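Local coordinates for protein dihydroorotase (Agrobacterium tumefaciens, PDB 2OGJ) that deacetylates acetyl-(R)-mandelate, and less efficiently acetyl glycolate, in vitro as an amidohydrolase-family enzyme with two zinc ions in a TIM barrel, at residues S179-G184 against V209-A214; L201-M206 against V332-M337; A357-T362 against K372-P377. One frame throughout, in Å; residues are numbered along the deposited sequence.

Interaction 1 (S179-G184 against V209-A214); sequences SHVITG and VGEPPA
His180 and Pro213 run alongside each other in the same direction and form the compact part of this contact together with the aliphatic chain of Glu211. The imidazole meets its two neighbours differently. Pro213 CD comes to the ring edge, in its plane, 3.4 Å from His180 CD2. Glu211 CG instead sits over one face in a CH-pi contact, 4.1 Å from the centroid of the His180 ring. That approach is 22° off the ring normal, although the exact placement of the Glu211 chain against the ring is uncertain. The first torsion of His180 sets CG between backbone N and carbonyl carbon (chi1 76°), which swings the ring toward Glu211 and Pro213. Ser179, Pro213 and Ala214 are all buried here, and Ile152 of the second subunit packs against both His180 and Pro213, so that the packing continues into that subunit.

Toward Val181 the contact is looser and reaches solvent. The Glu211 chain bends at chi2, carrying its carboxylate back to the start of the short helix 180-183, where Val181 N donates to Glu211 OE1 at 3.2 Å; the position of that oxygen is less certain. The carboxylate plane stands 77° from the imidazole. A further link, from His180 N to Glu211 O at 3.5 Å, is weak. The helical turn itself is held by Ser179 O, which accepts from Ile182 N and Thr183 N, from the two faces of the carbonyl.

Ser179 OG makes a weak hydrogen bond to NE2 of the zinc ligand His208, and its side chain lies about 7 Å from a zinc ion. The chemistry implies a join made mainly of van der Waals packing, with weak or uncertain polar links, and is consistent with a second-shell place for Ser179 beside the metal centre.

Interaction 2 (L201-M206 against V332-M337); sequences LKVPMM and VIRLDM
Two Schellman motifs face each other here, one ending helix 189-201 with Lys202 and the other ending helix 327-332 with Arg334, both at the positive phi of the residue that terminates such a helix. The side chain of one joins the backbone of the other: Arg334 NH2 donates to Lys202 O at 3.0 Å, nearly straight at 166°. Lys202 O lies at the guanidinium edge and in its plane, while the donor is tilted 26° from the carbonyl plane. Extended from CG to NE, the Arg334 chain spans the gap between the two loops.

Pro204 reaches out to meet it and lays CD over one face of the guanidinium, 3.7 Å from Arg334 NH2. Its CG also stands 3.9 Å from Val332 O and more loosely, at 4.5 Å, from Val332 CG1. The bond lies at the exposed rim, while Val332 and Val203 are buried. Past Pro204 the chain enters strand 206-209, with backbone hydrogen bonds from Met206 to Leu174 and Val176. After helix 327-332, Ile333 and Leu335 pack on strand 100-106 at the same end of the barrel. The turn 201-206, from helix to parallel strand, is typical of the TIM barrel.

Interaction 3 (A357-T362 against K372-P377); sequences ADLEAT and KRLFEP
Strands 348-362 and 368-382 form an antiparallel hairpin, and their backbones meet here where the second turns a corner at Lys372 and Arg373. Ala357 N donates to Lys372 O at 2.9 Å and 163°. Beside it Lys372 CA makes a CH...O contact of 3.2 Å with Ala357 O. Leu374 pairs with Val355 on one side of this point and Ala361 with Ser369 on the other, a register that has shifted by one residue between the Lys372 - Ala357 pair and the Ser369 - Ala361 pair, beyond the corner.

Of the side chains, Leu374 does the apolar work. Its CD1 lies against Ala357 CB at 3.5 Å and reaches Leu359 CD2 at 4.0 Å, the two leucines crossing at about a right angle; Trp302 also touches Leu359.

On the exposed side Asp358 and Lys372 run alongside one another and end in a salt bridge, Lys372 NZ to Asp358 OD1 at 3.0 Å. The lysine, bent at chi2 (-59°), meets the oxygen on its anti side, 32° out of the carboxylate plane. Arg370 NH1 is a second cationic partner of the same oxygen, which would be expected to favour the charged carboxylate. The motif is an antiparallel beta hairpin of strands 348-362 and 368-382, with a corner at 372-373 and cross-strand ion pairs on its exposed side.

Overall arrangement
The three contacts illustrate three kinds of joint: a loop on a helical turn beside the metals, two loops after helices, and a hairpin. Interactions 1 and 2 share strand 206-209: residues 201-206 lead into it and 209-214 leave it, with the zinc ligand His208 between them, although the contact centres are 25 Å apart. In interaction 1 the Ser179 side chain is about 7 Å from a zinc ion; in interaction 2 the Val332 side chain is about 10 Å from that of His77, another zinc ligand. Interaction 3 stands away from the metal site, its nearest atoms about 17 Å from interaction 1 and 14 Å from interaction 2. Interactions 2 and 3 occupy opposite sides of the chain's centre.

Interaction 1 (S179-G184 against V209-A214)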
ATOM      1  N   SER A 179     -15.358  -5.949   8.478  1.00 50.29           N
ATOM      2  CA  SER A 179     -15.002  -7.330   8.148  1.00 51.80           C
ATOM      3  C   SER A 179     -13.838  -7.272   7.177  1.00 51.01           C
ATOM      4  O   SER A 179     -13.821  -6.429   6.289  1.00 50.36           O
ATOM      5  CB  SER A 179     -16.182  -8.054   7.502  1.00 54.83           C
ATOM      6  OG  SER A 179     -17.236  -8.224   8.435  1.00 59.15           O
ATOM      7  N   HIS A 180     -12.877  -8.179   7.318  1.00 51.38           N
ATOM      8  CA  HIS A 180     -11.702  -8.109   6.462  1.00 50.98           C
ATOM      9  C   HIS A 180     -11.951  -8.175   4.959  1.00 51.26           C
ATOM     10  O   HIS A 180     -11.105  -7.745   4.156  1.00 50.32           O
ATOM     11  CB  HIS A 180     -10.634  -9.117   6.921  1.00 48.36           C
ATOM     12  CG  HIS A 180     -10.913 -10.540   6.569  1.00 47.28           C
ATOM     13  ND1 HIS A 180     -10.944 -10.992   5.267  1.00 47.09           N
ATOM     14  CD2 HIS A 180     -11.054 -11.636   7.352  1.00 45.72           C
ATOM     15  CE1 HIS A 180     -11.086 -12.306   5.266  1.00 48.16           C
ATOM     16  NE2 HIS A 180     -11.155 -12.722   6.518  1.00 46.34           N
ATOM     17  N   VAL A 181     -13.125  -8.660   4.578  1.00 51.36           N
ATOM     18  CA  VAL A 181     -13.467  -8.719   3.170  1.00 51.49           C
ATOM     19  C   VAL A 181     -13.618  -7.291   2.670  1.00 52.32           C
ATOM     20  O   VAL A 181     -13.307  -7.000   1.511  1.00 52.92           O
ATOM     21  CB  VAL A 181     -14.776  -9.496   2.956  1.00 51.70           C
ATOM     22  CG1 VAL A 181     -15.475  -9.058   1.658  1.00 49.17           C
ATOM     23  CG2 VAL A 181     -14.463 -10.984   2.921  1.00 50.82           C
ATOM     24  N   ILE A 182     -14.078  -6.401   3.552  1.00 51.85           N
ATOM     25  CA  ILE A 182     -14.268  -5.002   3.194  1.00 52.48           C
ATOM     26  C   ILE A 182     -13.079  -4.162   3.657  1.00 54.22           C
ATOM     27  O   ILE A 182     -12.355  -3.583   2.842  1.00 54.78           O
ATOM     28  CB  ILE A 182     -15.540  -4.379   3.847  1.00 51.12           C
ATOM     29  CG1 ILE A 182     -16.809  -5.137   3.435  1.00 51.51           C
ATOM     30  CG2 ILE A 182     -15.638  -2.908   3.458  1.00 48.40           C
ATOM     31  CD1 ILE A 182     -17.046  -6.440   4.205  1.00 48.51           C
ATOM     32  N   THR A 183     -12.888  -4.098   4.975  1.00 54.45           N
ATOM     33  CA  THR A 183     -11.821  -3.301   5.543  1.00 53.40           C
ATOM     34  C   THR A 183     -10.448  -3.937   5.487  1.00 52.28           C
ATOM     35  O   THR A 183      -9.471  -3.328   5.906  1.00 51.20           O
ATOM     36  CB  THR A 183     -12.153  -2.884   6.988  1.00 54.21           C
ATOM     37  OG1 THR A 183     -12.605  -4.012   7.740  1.00 54.89           O
ATOM     38  CG2 THR A 183     -13.236  -1.834   6.978  1.00 55.26           C
ATOM     39  N   GLY A 184     -10.362  -5.155   4.966  1.00 52.02           N
ATOM     40  CA  GLY A 184      -9.062  -5.796   4.857  1.00 53.56           C
ATOM     41  C   GLY A 184      -8.229  -5.957   6.122  1.00 54.54           C
ATOM     42  O   GLY A 184      -8.578  -6.746   7.008  1.00 54.40           O
ATOM     43  N   VAL A 209     -20.875  -7.204  11.271  1.00 48.44           N
ATOM     44  CA  VAL A 209     -19.769  -7.974  11.804  1.00 49.32           C
ATOM     45  C   VAL A 209     -19.614  -9.269  10.999  1.00 50.25           C
ATOM     46  O   VAL A 209     -20.602  -9.882  10.608  1.00 50.50           O
ATOM     47  CB  VAL A 209     -19.996  -8.304  13.301  1.00 48.34           C
ATOM     48  CG1 VAL A 209     -20.309  -7.030  14.076  1.00 47.14           C
ATOM     49  CG2 VAL A 209     -21.110  -9.318  13.453  1.00 47.77           C
ATOM     50  N   GLY A 210     -18.372  -9.669  10.742  1.00 51.34           N
ATOM     51  CA  GLY A 210     -18.126 -10.887   9.986  1.00 52.69           C
ATOM     52  C   GLY A 210     -16.742 -11.430  10.265  1.00 53.24           C
ATOM     53  O   GLY A 210     -16.299 -11.430  11.410  1.00 54.65           O
ATOM     54  N   GLU A 211     -16.060 -11.878   9.217  1.00 54.17           N
ATOM     55  CA  GLU A 211     -14.715 -12.424   9.339  1.00 55.65           C
ATOM     56  C   GLU A 211     -13.919 -11.514  10.276  1.00 56.71           C
ATOM     57  O   GLU A 211     -13.592 -10.379   9.923  1.00 53.76           O
ATOM     58  CB  GLU A 211     -14.043 -12.500   7.962  1.00 58.10           C
ATOM     59  CG  GLU A 211     -15.005 -12.629   6.784  1.00 58.56           C
ATOM     60  CD  GLU A 211     -15.846 -11.373   6.592  1.00 60.29           C
ATOM     61  OE1 GLU A 211     -15.322 -10.334   6.120  1.00 58.90           O
ATOM     62  OE2 GLU A 211     -17.043 -11.427   6.930  1.00 62.59           O
ATOM     63  N   PRO A 212     -13.581 -12.027  11.480  1.00 58.57           N
ATOM     64  CA  PRO A 212     -12.847 -11.402  12.583  1.00 60.00           C
ATOM     65  C   PRO A 212     -12.108 -10.071  12.413  1.00 61.03           C
ATOM     66  O   PRO A 212     -12.574  -9.063  12.949  1.00 63.61           O
ATOM     67  CB  PRO A 212     -11.949 -12.538  13.110  1.00 61.07           C
ATOM     68  CG  PRO A 212     -12.139 -13.699  12.123  1.00 60.88           C
ATOM     69  CD  PRO A 212     -13.541 -13.489  11.648  1.00 60.03           C
ATOM     70  N   PRO A 213     -10.987 -10.025  11.656  1.00 60.52           N
ATOM     71  CA  PRO A 213     -10.242  -8.750  11.489  1.00 59.92           C
ATOM     72  C   PRO A 213     -11.146  -7.508  11.420  1.00 59.65           C
ATOM     73  O   PRO A 213     -11.525  -7.029  10.343  1.00 57.54           O
ATOM     74  CB  PRO A 213      -9.429  -8.984  10.222  1.00 60.66           C
ATOM     75  CG  PRO A 213      -9.191 -10.500  10.264  1.00 60.66           C
ATOM     76  CD  PRO A 213     -10.533 -11.042  10.689  1.00 58.69           C
ATOM     77  N   ALA A 214     -11.447  -7.016  12.625  1.00 59.92           N
ATOM     78  CA  ALA A 214     -12.336  -5.898  12.946  1.00 58.16           C
ATOM     79  C   ALA A 214     -13.326  -6.683  13.797  1.00 57.35           C
ATOM     80  O   ALA A 214     -14.505  -6.769  13.482  1.00 58.90           O
ATOM     81  CB  ALA A 214     -13.012  -5.366  11.715  1.00 57.46           C
TER

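Interaction 2 (L201-M206 against V332-M337)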
ATOM      1  N   LEU A 201     -22.808  13.966  13.889  1.00 49.12           N
ATOM      2  CA  LEU A 201     -24.093  14.096  13.196  1.00 48.85           C
ATOM      3  C   LEU A 201     -25.244  13.893  14.149  1.00 47.42           C
ATOM      4  O   LEU A 201     -26.378  14.270  13.852  1.00 44.52           O
ATOM      5  CB  LEU A 201     -24.195  13.081  12.043  1.00 49.99           C
ATOM      6  CG  LEU A 201     -23.249  13.338  10.864  1.00 50.59           C
ATOM      7  CD1 LEU A 201     -23.294  12.196   9.877  1.00 47.85           C
ATOM      8  CD2 LEU A 201     -23.640  14.650  10.193  1.00 52.15           C
ATOM      9  N   LYS A 202     -24.936  13.317  15.304  1.00 48.57           N
ATOM     10  CA  LYS A 202     -25.945  13.035  16.320  1.00 49.84           C
ATOM     11  C   LYS A 202     -26.909  12.012  15.735  1.00 47.60           C
ATOM     12  O   LYS A 202     -28.129  12.170  15.807  1.00 46.64           O
ATOM     13  CB  LYS A 202     -26.693  14.315  16.717  1.00 52.35           C
ATOM     14  CG  LYS A 202     -25.789  15.381  17.339  1.00 56.71           C
ATOM     15  CD  LYS A 202     -26.579  16.583  17.859  1.00 60.19           C
ATOM     16  CE  LYS A 202     -27.384  17.238  16.746  1.00 62.04           C
ATOM     17  NZ  LYS A 202     -28.314  18.259  17.292  1.00 64.31           N
ATOM     18  N   VAL A 203     -26.339  10.942  15.189  1.00 45.20           N
ATOM     19  CA  VAL A 203     -27.120   9.902  14.544  1.00 44.57           C
ATOM     20  C   VAL A 203     -26.631   8.490  14.925  1.00 43.21           C
ATOM     21  O   VAL A 203     -25.472   8.299  15.307  1.00 43.74           O
ATOM     22  CB  VAL A 203     -27.060  10.143  13.006  1.00 44.68           C
ATOM     23  CG1 VAL A 203     -25.820   9.470  12.409  1.00 43.45           C
ATOM     24  CG2 VAL A 203     -28.360   9.717  12.344  1.00 44.97           C
ATOM     25  N   PRO A 204     -27.511   7.481  14.846  1.00 41.70           N
ATOM     26  CA  PRO A 204     -27.091   6.125  15.201  1.00 42.36           C
ATOM     27  C   PRO A 204     -26.177   5.473  14.177  1.00 42.04           C
ATOM     28  O   PRO A 204     -26.125   5.891  13.031  1.00 39.53           O
ATOM     29  CB  PRO A 204     -28.411   5.389  15.360  1.00 41.03           C
ATOM     30  CG  PRO A 204     -29.276   6.081  14.361  1.00 41.98           C
ATOM     31  CD  PRO A 204     -28.957   7.525  14.589  1.00 41.51           C
HETATM   32  N   MSE A 205     -25.473   4.433  14.601  1.00 44.08           N
HETATM   33  CA  MSE A 205     -24.542   3.732  13.727  1.00 47.88           C
HETATM   34  C   MSE A 205     -24.864   2.239  13.625  1.00 48.17           C
HETATM   35  O   MSE A 205     -24.980   1.555  14.639  1.00 50.16           O
HETATM   36  CB  MSE A 205     -23.115   3.915  14.260  1.00 51.34           C
HETATM   37  CG  MSE A 205     -22.026   3.475  13.298  1.00 55.96           C
HETATM   38 SE   MSE A 205     -20.391   3.606  14.018  1.00 78.63          SE
HETATM   39  CE  MSE A 205     -19.469   2.681  12.872  1.00 53.49           C
HETATM   40  N   MSE A 206     -25.020   1.734  12.403  1.00 46.76           N
HETATM   41  CA  MSE A 206     -25.308   0.311  12.205  1.00 45.03           C
HETATM   42  C   MSE A 206     -24.021  -0.363  11.769  1.00 44.99           C
HETATM   43  O   MSE A 206     -23.443  -0.001  10.741  1.00 45.04           O
HETATM   44  CB  MSE A 206     -26.403   0.091  11.138  1.00 47.35           C
HETATM   45  CG  MSE A 206     -26.655  -1.399  10.783  1.00 46.92           C
HETATM   46 SE   MSE A 206     -28.032  -1.752   9.644  1.00 63.01          SE
HETATM   47  CE  MSE A 206     -27.188  -1.905   8.233  1.00 43.96           C
ATOM     48  N   VAL A 332     -35.266   3.080  15.926  1.00 41.02           N
ATOM     49  CA  VAL A 332     -33.925   3.352  15.439  1.00 40.31           C
ATOM     50  C   VAL A 332     -33.946   4.462  14.398  1.00 40.16           C
ATOM     51  O   VAL A 332     -33.070   5.329  14.387  1.00 39.42           O
ATOM     52  CB  VAL A 332     -33.282   2.110  14.778  1.00 40.55           C
ATOM     53  CG1 VAL A 332     -31.863   2.460  14.284  1.00 38.80           C
ATOM     54  CG2 VAL A 332     -33.256   0.958  15.750  1.00 37.82           C
ATOM     55  N   ILE A 333     -34.944   4.441  13.521  1.00 39.88           N
ATOM     56  CA  ILE A 333     -34.997   5.455  12.483  1.00 41.23           C
ATOM     57  C   ILE A 333     -35.834   6.661  12.861  1.00 42.57           C
ATOM     58  O   ILE A 333     -36.072   7.553  12.046  1.00 43.35           O
ATOM     59  CB  ILE A 333     -35.473   4.858  11.129  1.00 39.41           C
ATOM     60  CG1 ILE A 333     -36.759   4.073  11.313  1.00 37.99           C
ATOM     61  CG2 ILE A 333     -34.390   3.953  10.558  1.00 38.56           C
ATOM     62  CD1 ILE A 333     -37.323   3.554  10.031  1.00 35.87           C
ATOM     63  N   ARG A 334     -36.255   6.696  14.117  1.00 45.41           N
ATOM     64  CA  ARG A 334     -37.050   7.795  14.627  1.00 47.36           C
ATOM     65  C   ARG A 334     -38.368   7.924  13.880  1.00 47.74           C
ATOM     66  O   ARG A 334     -38.810   9.028  13.561  1.00 47.74           O
ATOM     67  CB  ARG A 334     -36.247   9.105  14.553  1.00 50.68           C
ATOM     68  CG  ARG A 334     -35.071   9.154  15.538  1.00 55.37           C
ATOM     69  CD  ARG A 334     -34.056  10.247  15.206  1.00 60.87           C
ATOM     70  NE  ARG A 334     -32.785  10.052  15.918  1.00 65.19           N
ATOM     71  CZ  ARG A 334     -31.638  10.657  15.602  1.00 65.91           C
ATOM     72  NH1 ARG A 334     -31.577  11.512  14.578  1.00 65.21           N
ATOM     73  NH2 ARG A 334     -30.541  10.398  16.308  1.00 64.98           N
ATOM     74  N   LEU A 335     -38.986   6.784  13.596  1.00 48.24           N
ATOM     75  CA  LEU A 335     -40.278   6.757  12.923  1.00 49.97           C
ATOM     76  C   LEU A 335     -41.331   6.680  14.013  1.00 52.10           C
ATOM     77  O   LEU A 335     -41.349   5.721  14.794  1.00 52.96           O
ATOM     78  CB  LEU A 335     -40.397   5.529  12.019  1.00 46.94           C
ATOM     79  CG  LEU A 335     -41.755   5.350  11.334  1.00 44.98           C
ATOM     80  CD1 LEU A 335     -42.113   6.634  10.579  1.00 41.37           C
ATOM     81  CD2 LEU A 335     -41.705   4.135  10.389  1.00 39.81           C
ATOM     82  N   ASP A 336     -42.205   7.680  14.082  1.00 54.88           N
ATOM     83  CA  ASP A 336     -43.231   7.676  15.118  1.00 56.26           C
ATOM     84  C   ASP A 336     -44.237   6.578  14.876  1.00 56.12           C
ATOM     85  O   ASP A 336     -44.814   6.500  13.795  1.00 55.73           O
ATOM     86  CB  ASP A 336     -43.969   8.998  15.169  1.00 59.12           C
ATOM     87  CG  ASP A 336     -45.212   8.914  16.024  1.00 62.46           C
ATOM     88  OD1 ASP A 336     -45.084   8.478  17.185  1.00 63.50           O
ATOM     89  OD2 ASP A 336     -46.310   9.269  15.539  1.00 64.52           O
HETATM   90  N   MSE A 337     -44.472   5.743  15.882  1.00 56.10           N
HETATM   91  CA  MSE A 337     -45.415   4.640  15.720  1.00 58.04           C
HETATM   92  C   MSE A 337     -46.446   4.561  16.856  1.00 59.52           C
HETATM   93  O   MSE A 337     -46.930   3.488  17.212  1.00 59.67           O
HETATM   94  CB  MSE A 337     -44.627   3.327  15.589  1.00 57.21           C
HETATM   95  CG  MSE A 337     -45.433   2.180  15.048  1.00 56.81           C
HETATM   96 SE   MSE A 337     -44.403   0.984  14.242  1.00 77.05          SE
HETATM   97  CE  MSE A 337     -44.291   1.694  12.685  1.00 55.58           C
TER

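Interaction 3 (A357-T362 against K372-P377)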
ATOM      1  N   ALA A 357     -48.152 -24.732   8.652  1.00 62.81           N
ATOM      2  CA  ALA A 357     -47.482 -25.198   7.456  1.00 64.02           C
ATOM      3  C   ALA A 357     -46.408 -26.212   7.794  1.00 65.17           C
ATOM      4  O   ALA A 357     -46.211 -26.575   8.959  1.00 64.93           O
ATOM      5  CB  ALA A 357     -46.873 -24.032   6.714  1.00 63.34           C
ATOM      6  N   ASP A 358     -45.735 -26.677   6.750  1.00 65.29           N
ATOM      7  CA  ASP A 358     -44.645 -27.628   6.885  1.00 66.84           C
ATOM      8  C   ASP A 358     -43.687 -27.232   5.768  1.00 67.16           C
ATOM      9  O   ASP A 358     -43.609 -27.886   4.726  1.00 67.48           O
ATOM     10  CB  ASP A 358     -45.150 -29.058   6.691  1.00 67.38           C
ATOM     11  CG  ASP A 358     -44.047 -30.089   6.824  1.00 69.12           C
ATOM     12  OD1 ASP A 358     -43.345 -30.074   7.864  1.00 69.68           O
ATOM     13  OD2 ASP A 358     -43.889 -30.915   5.892  1.00 69.13           O
ATOM     14  N   LEU A 359     -42.978 -26.130   5.985  1.00 66.22           N
ATOM     15  CA  LEU A 359     -42.056 -25.612   4.989  1.00 65.25           C
ATOM     16  C   LEU A 359     -40.634 -25.654   5.480  1.00 66.00           C
ATOM     17  O   LEU A 359     -40.356 -25.379   6.647  1.00 65.77           O
ATOM     18  CB  LEU A 359     -42.402 -24.163   4.649  1.00 64.03           C
ATOM     19  CG  LEU A 359     -41.546 -23.531   3.550  1.00 63.46           C
ATOM     20  CD1 LEU A 359     -41.809 -24.253   2.239  1.00 62.42           C
ATOM     21  CD2 LEU A 359     -41.865 -22.051   3.415  1.00 63.30           C
ATOM     22  N   GLU A 360     -39.731 -26.000   4.576  1.00 67.15           N
ATOM     23  CA  GLU A 360     -38.328 -26.044   4.916  1.00 67.88           C
ATOM     24  C   GLU A 360     -37.673 -24.789   4.410  1.00 66.26           C
ATOM     25  O   GLU A 360     -37.792 -24.440   3.239  1.00 66.03           O
ATOM     26  CB  GLU A 360     -37.634 -27.254   4.294  1.00 70.51           C
ATOM     27  CG  GLU A 360     -37.975 -28.572   4.953  1.00 74.98           C
ATOM     28  CD  GLU A 360     -36.927 -29.636   4.694  1.00 76.79           C
ATOM     29  OE1 GLU A 360     -36.568 -29.842   3.513  1.00 78.48           O
ATOM     30  OE2 GLU A 360     -36.467 -30.266   5.674  1.00 77.31           O
ATOM     31  N   ALA A 361     -37.010 -24.096   5.318  1.00 65.56           N
ATOM     32  CA  ALA A 361     -36.273 -22.894   4.982  1.00 64.47           C
ATOM     33  C   ALA A 361     -34.851 -23.214   5.421  1.00 63.00           C
ATOM     34  O   ALA A 361     -34.640 -24.039   6.309  1.00 63.21           O
ATOM     35  CB  ALA A 361     -36.815 -21.718   5.758  1.00 65.38           C
ATOM     36  N   THR A 362     -33.865 -22.597   4.796  1.00 60.96           N
ATOM     37  CA  THR A 362     -32.501 -22.871   5.195  1.00 59.23           C
ATOM     38  C   THR A 362     -31.824 -21.559   5.527  1.00 57.94           C
ATOM     39  O   THR A 362     -32.052 -20.555   4.861  1.00 56.89           O
ATOM     40  CB  THR A 362     -31.740 -23.629   4.084  1.00 59.45           C
ATOM     41  OG1 THR A 362     -30.369 -23.201   4.049  1.00 58.88           O
ATOM     42  CG2 THR A 362     -32.408 -23.404   2.730  1.00 59.06           C
ATOM     43  N   LYS A 372     -43.280 -24.635  11.108  1.00 61.94           N
ATOM     44  CA  LYS A 372     -44.628 -25.152  11.322  1.00 62.79           C
ATOM     45  C   LYS A 372     -45.697 -24.054  11.295  1.00 62.80           C
ATOM     46  O   LYS A 372     -46.895 -24.340  11.244  1.00 64.73           O
ATOM     47  CB  LYS A 372     -44.686 -25.895  12.663  1.00 63.45           C
ATOM     48  CG  LYS A 372     -43.731 -27.087  12.782  1.00 62.79           C
ATOM     49  CD  LYS A 372     -44.006 -28.111  11.699  1.00 63.39           C
ATOM     50  CE  LYS A 372     -43.250 -29.402  11.945  1.00 64.38           C
ATOM     51  NZ  LYS A 372     -43.485 -30.378  10.837  1.00 63.66           N
ATOM     52  N   ARG A 373     -45.258 -22.800  11.342  1.00 61.04           N
ATOM     53  CA  ARG A 373     -46.158 -21.654  11.301  1.00 58.76           C
ATOM     54  C   ARG A 373     -45.527 -20.598  10.409  1.00 56.51           C
ATOM     55  O   ARG A 373     -44.325 -20.365  10.468  1.00 55.65           O
ATOM     56  CB  ARG A 373     -46.388 -21.109  12.704  1.00 58.92           C
ATOM     57  CG  ARG A 373     -47.159 -22.071  13.577  1.00 60.33           C
ATOM     58  CD  ARG A 373     -46.911 -21.803  15.040  1.00 62.33           C
ATOM     59  NE  ARG A 373     -47.703 -20.702  15.574  1.00 64.17           N
ATOM     60  CZ  ARG A 373     -47.468 -20.125  16.750  1.00 65.69           C
ATOM     61  NH1 ARG A 373     -46.458 -20.540  17.508  1.00 66.49           N
ATOM     62  NH2 ARG A 373     -48.247 -19.141  17.177  1.00 67.40           N
ATOM     63  N   LEU A 374     -46.342 -19.963   9.578  1.00 54.46           N
ATOM     64  CA  LEU A 374     -45.826 -18.969   8.659  1.00 51.83           C
ATOM     65  C   LEU A 374     -46.509 -17.620   8.610  1.00 51.39           C
ATOM     66  O   LEU A 374     -47.725 -17.520   8.423  1.00 50.93           O
ATOM     67  CB  LEU A 374     -45.825 -19.539   7.247  1.00 50.28           C
ATOM     68  CG  LEU A 374     -44.865 -20.691   7.009  1.00 50.37           C
ATOM     69  CD1 LEU A 374     -45.119 -21.249   5.624  1.00 50.25           C
ATOM     70  CD2 LEU A 374     -43.427 -20.212   7.171  1.00 48.34           C
ATOM     71  N   PHE A 375     -45.716 -16.572   8.780  1.00 50.50           N
ATOM     72  CA  PHE A 375     -46.268 -15.249   8.658  1.00 49.52           C
ATOM     73  C   PHE A 375     -46.520 -15.160   7.165  1.00 49.50           C
ATOM     74  O   PHE A 375     -45.651 -15.496   6.354  1.00 47.66           O
ATOM     75  CB  PHE A 375     -45.281 -14.176   9.107  1.00 48.46           C
ATOM     76  CG  PHE A 375     -45.135 -14.084  10.591  1.00 48.13           C
ATOM     77  CD1 PHE A 375     -44.266 -14.935  11.272  1.00 47.54           C
ATOM     78  CD2 PHE A 375     -45.889 -13.163  11.317  1.00 47.67           C
ATOM     79  CE1 PHE A 375     -44.151 -14.876  12.656  1.00 48.75           C
ATOM     80  CE2 PHE A 375     -45.784 -13.091  12.702  1.00 47.94           C
ATOM     81  CZ  PHE A 375     -44.912 -13.950  13.375  1.00 49.90           C
ATOM     82  N   GLU A 376     -47.732 -14.756   6.807  1.00 50.66           N
ATOM     83  CA  GLU A 376     -48.094 -14.639   5.406  1.00 51.11           C
ATOM     84  C   GLU A 376     -48.821 -13.316   5.142  1.00 49.43           C
ATOM     85  O   GLU A 376     -50.003 -13.168   5.452  1.00 48.90           O
ATOM     86  CB  GLU A 376     -48.959 -15.834   5.000  1.00 51.12           C
ATOM     87  CG  GLU A 376     -48.753 -16.244   3.559  1.00 56.92           C
ATOM     88  CD  GLU A 376     -48.107 -17.618   3.419  1.00 59.89           C
ATOM     89  OE1 GLU A 376     -47.480 -18.088   4.394  1.00 61.93           O
ATOM     90  OE2 GLU A 376     -48.213 -18.228   2.327  1.00 60.87           O
ATOM     91  N   PRO A 377     -48.102 -12.326   4.583  1.00 48.86           N
ATOM     92  CA  PRO A 377     -48.706 -11.024   4.293  1.00 46.99           C
ATOM     93  C   PRO A 377     -49.804 -11.105   3.244  1.00 45.46           C
ATOM     94  O   PRO A 377     -49.692 -11.846   2.274  1.00 45.41           O
ATOM     95  CB  PRO A 377     -47.511 -10.175   3.850  1.00 46.92           C
ATOM     96  CG  PRO A 377     -46.550 -11.154   3.312  1.00 47.05           C
ATOM     97  CD  PRO A 377     -46.661 -12.311   4.272  1.00 47.74           C
TER